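Local coordinates for iron-containing alcohol dehydrogenase (Ralstonia eutropha, PDB 3JZD), which probably reduces maleylacetate to 3-oxoadipate with NADH or NADPH, as a homodimeric member of the iron-containing alcohol dehydrogenase family, at residues 269-274 with 341-346. Numbering follows the deposited sequence.
Sequences LAYNAA and REPIRA
The ring of Tyr271 meets Pro343 and Ile344 obliquely at its CE2 corner, with the backbone carbonyl carbon of Pro343 lying in the ring plane at the edge. Asn272 OD1, from the same helix as the tyrosine, also lies in the ring plane at the edge and accepts a hydrogen bond from Asn335 ND2, while Arg337, from the loop before helix 341-353, makes a cation-pi contact with the ring. This is plain side-chain packing between two helices of the all-helical C-terminal domain of the iron-containing alcohol dehydrogenase fold: one aromatic side chain from the C-terminal end of helix 257-272 spans to the first turn of helix 341-353. Although the CA atoms of Tyr271 and Pro343 stand 7.8 Å apart, the long phenol bridges that gap. With chi1 at -174° the ring extends away from the backbone N and reaches the second helix. Proline suits an opening turn, where the lack of an N-H costs no helical hydrogen bond, and its compact ring offers CB to Tyr271 CE2 at 3.6 Å. Ile344, one residue on, crosses the tyrosine at about a right angle and extends its CD1 to within 3.8 Å of Tyr271 CE2; its side chain also touches Leu241 of helix 241-253, which Tyr271 touches as well. Tyrosine suits the place because its ring packs on apolar carbons while its hydroxyl is hydrogen-bonded to the carbonyl oxygen of Pro338, with a weak second bond from Glu340 N. Arg337 NH1 also hydrogen-bonds to Tyr271 O. Beside the hydroxyl lies the proline ring, its CG 3.8 Å from Tyr271 OH.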
ATOM      1  N   LEU A 269      12.582 -22.628  -2.520  1.00 15.67           N
ATOM      2  CA  LEU A 269      12.079 -22.485  -1.147  1.00 17.02           C
ATOM      3  C   LEU A 269      12.696 -23.576  -0.260  1.00 17.15           C
ATOM      4  O   LEU A 269      13.151 -23.288   0.846  1.00 17.17           O
ATOM      5  CB  LEU A 269      10.546 -22.458  -1.067  1.00 16.32           C
ATOM      6  CG  LEU A 269       9.856 -21.255  -1.755  1.00 22.33           C
ATOM      7  CD1 LEU A 269       8.391 -21.383  -1.727  1.00 15.56           C
ATOM      8  CD2 LEU A 269      10.270 -19.894  -1.153  1.00 15.66           C
ATOM      9  N   ALA A 270      12.753 -24.820  -0.731  1.00 16.64           N
ATOM     10  CA  ALA A 270      13.368 -25.869   0.092  1.00 14.86           C
ATOM     11  C   ALA A 270      14.831 -25.503   0.478  1.00 15.48           C
ATOM     12  O   ALA A 270      15.277 -25.758   1.618  1.00 14.09           O
ATOM     13  CB  ALA A 270      13.325 -27.244  -0.607  1.00 14.69           C
ATOM     14  N   TYR A 271      15.554 -24.880  -0.456  1.00 15.67           N
ATOM     15  CA  TYR A 271      16.949 -24.502  -0.243  1.00 14.78           C
ATOM     16  C   TYR A 271      17.054 -23.451   0.877  1.00 15.99           C
ATOM     17  O   TYR A 271      17.925 -23.518   1.731  1.00 14.84           O
ATOM     18  CB  TYR A 271      17.511 -23.922  -1.537  1.00 13.67           C
ATOM     19  CG  TYR A 271      18.971 -23.625  -1.506  1.00 15.75           C
ATOM     20  CD1 TYR A 271      19.453 -22.453  -0.933  1.00 12.33           C
ATOM     21  CD2 TYR A 271      19.895 -24.493  -2.104  1.00 17.86           C
ATOM     22  CE1 TYR A 271      20.815 -22.152  -0.919  1.00 13.11           C
ATOM     23  CE2 TYR A 271      21.273 -24.200  -2.085  1.00 14.80           C
ATOM     24  CZ  TYR A 271      21.715 -23.031  -1.506  1.00 17.89           C
ATOM     25  OH  TYR A 271      23.056 -22.765  -1.466  1.00 12.82           O
ATOM     26  N   ASN A 272      16.184 -22.448   0.831  1.00 15.71           N
ATOM     27  CA  ASN A 272      16.200 -21.381   1.817  1.00 14.67           C
ATOM     28  C   ASN A 272      15.417 -21.601   3.118  1.00 15.47           C
ATOM     29  O   ASN A 272      15.618 -20.836   4.084  1.00 16.09           O
ATOM     30  CB  ASN A 272      15.700 -20.092   1.151  1.00 13.92           C
ATOM     31  CG  ASN A 272      16.759 -19.437   0.274  1.00 15.24           C
ATOM     32  OD1 ASN A 272      17.983 -19.697   0.405  1.00 17.82           O
ATOM     33  ND2 ASN A 272      16.305 -18.576  -0.630  1.00 12.44           N
ATOM     34  N   ALA A 273      14.607 -22.662   3.176  1.00 13.19           N
ATOM     35  CA  ALA A 273      13.642 -22.852   4.275  1.00 13.00           C
ATOM     36  C   ALA A 273      14.233 -22.814   5.698  1.00 12.96           C
ATOM     37  O   ALA A 273      13.668 -22.152   6.575  1.00 12.47           O
ATOM     38  CB  ALA A 273      12.797 -24.150   4.060  1.00 12.34           C
ATOM     39  N   ALA A 274      15.338 -23.506   5.918  1.00 10.41           N
ATOM     40  CA  ALA A 274      15.958 -23.567   7.237  1.00 13.29           C
ATOM     41  C   ALA A 274      16.392 -22.204   7.739  1.00 13.03           C
ATOM     42  O   ALA A 274      16.404 -21.954   8.947  1.00 15.02           O
ATOM     43  CB  ALA A 274      17.188 -24.526   7.247  1.00 13.08           C
ATOM     44  N   ARG A 341      28.030 -24.368  -4.536  1.00 22.16           N
ATOM     45  CA  ARG A 341      27.915 -25.278  -5.701  0.60 22.33           C
ATOM     46  C   ARG A 341      27.133 -26.565  -5.484  1.00 21.63           C
ATOM     47  O   ARG A 341      26.167 -26.846  -6.155  1.00 20.57           O
ATOM     48  CB  ARG A 341      29.296 -25.720  -6.234  0.60 24.36           C
ATOM     49  CG  ARG A 341      29.181 -26.446  -7.607  0.60 26.98           C
ATOM     50  CD  ARG A 341      30.400 -27.282  -8.010  0.60 29.05           C
ATOM     51  NE  ARG A 341      30.631 -28.410  -7.103  0.60 27.41           N
ATOM     52  CZ  ARG A 341      29.906 -29.528  -7.075  0.60 24.86           C
ATOM     53  NH1 ARG A 341      28.866 -29.695  -7.886  0.60 19.03           N
ATOM     54  NH2 ARG A 341      30.210 -30.478  -6.197  0.60 28.04           N
ATOM     55  N   GLU A 342      27.566 -27.371  -4.536  1.00 21.13           N
ATOM     56  CA  GLU A 342      26.932 -28.655  -4.351  1.00 22.06           C
ATOM     57  C   GLU A 342      25.440 -28.582  -4.057  1.00 20.30           C
ATOM     58  O   GLU A 342      24.667 -29.208  -4.740  1.00 21.72           O
ATOM     59  CB  GLU A 342      27.677 -29.510  -3.309  1.00 23.77           C
ATOM     60  CG  GLU A 342      27.104 -30.943  -3.205  1.00 35.70           C
ATOM     61  CD  GLU A 342      27.650 -31.781  -2.027  1.00 44.82           C
ATOM     62  OE1 GLU A 342      28.884 -32.034  -1.981  1.00 52.71           O
ATOM     63  OE2 GLU A 342      26.818 -32.225  -1.187  1.00 48.89           O
ATOM     64  N   PRO A 343      25.032 -27.854  -3.020  1.00 19.27           N
ATOM     65  CA  PRO A 343      23.601 -27.781  -2.800  1.00 18.79           C
ATOM     66  C   PRO A 343      22.844 -27.080  -3.960  1.00 15.85           C
ATOM     67  O   PRO A 343      21.710 -27.399  -4.194  1.00 14.77           O
ATOM     68  CB  PRO A 343      23.476 -27.024  -1.479  1.00 19.91           C
ATOM     69  CG  PRO A 343      24.764 -26.198  -1.370  1.00 18.47           C
ATOM     70  CD  PRO A 343      25.799 -27.108  -2.006  1.00 20.07           C
ATOM     71  N   ILE A 344      23.468 -26.157  -4.682  1.00 15.50           N
ATOM     72  CA  ILE A 344      22.800 -25.562  -5.868  1.00 14.82           C
ATOM     73  C   ILE A 344      22.656 -26.605  -6.970  1.00 14.15           C
ATOM     74  O   ILE A 344      21.601 -26.696  -7.615  1.00 12.54           O
ATOM     75  CB  ILE A 344      23.514 -24.300  -6.428  1.00 15.81           C
ATOM     76  CG1 ILE A 344      23.207 -23.100  -5.526  1.00 18.95           C
ATOM     77  CG2 ILE A 344      23.084 -24.003  -7.903  1.00 11.75           C
ATOM     78  CD1 ILE A 344      21.759 -22.629  -5.521  1.00 17.37           C
ATOM     79  N   ARG A 345      23.699 -27.411  -7.154  1.00 14.69           N
ATOM     80  CA  ARG A 345      23.653 -28.461  -8.155  1.00 15.82           C
ATOM     81  C   ARG A 345      22.574 -29.507  -7.807  1.00 16.15           C
ATOM     82  O   ARG A 345      21.926 -30.041  -8.695  1.00 17.27           O
ATOM     83  CB  ARG A 345      25.015 -29.137  -8.302  1.00 15.36           C
ATOM     84  CG  ARG A 345      24.970 -30.265  -9.334  1.00 14.80           C
ATOM     85  CD  ARG A 345      24.691 -29.697 -10.712  1.00 15.68           C
ATOM     86  NE  ARG A 345      24.727 -30.724 -11.732  1.00 17.49           N
ATOM     87  CZ  ARG A 345      23.721 -31.558 -11.979  1.00 19.17           C
ATOM     88  NH1 ARG A 345      22.602 -31.520 -11.241  1.00 18.30           N
ATOM     89  NH2 ARG A 345      23.836 -32.458 -12.940  1.00 20.23           N
ATOM     90  N   ALA A 346      22.391 -29.799  -6.521  1.00 15.32           N
ATOM     91  CA  ALA A 346      21.355 -30.750  -6.063  1.00 15.54           C
ATOM     92  C   ALA A 346      19.932 -30.134  -6.221  1.00 15.13           C
ATOM     93  O   ALA A 346      18.970 -30.849  -6.531  1.00 15.32           O
ATOM     94  CB  ALA A 346      21.609 -31.155  -4.567  1.00 13.16           C
TER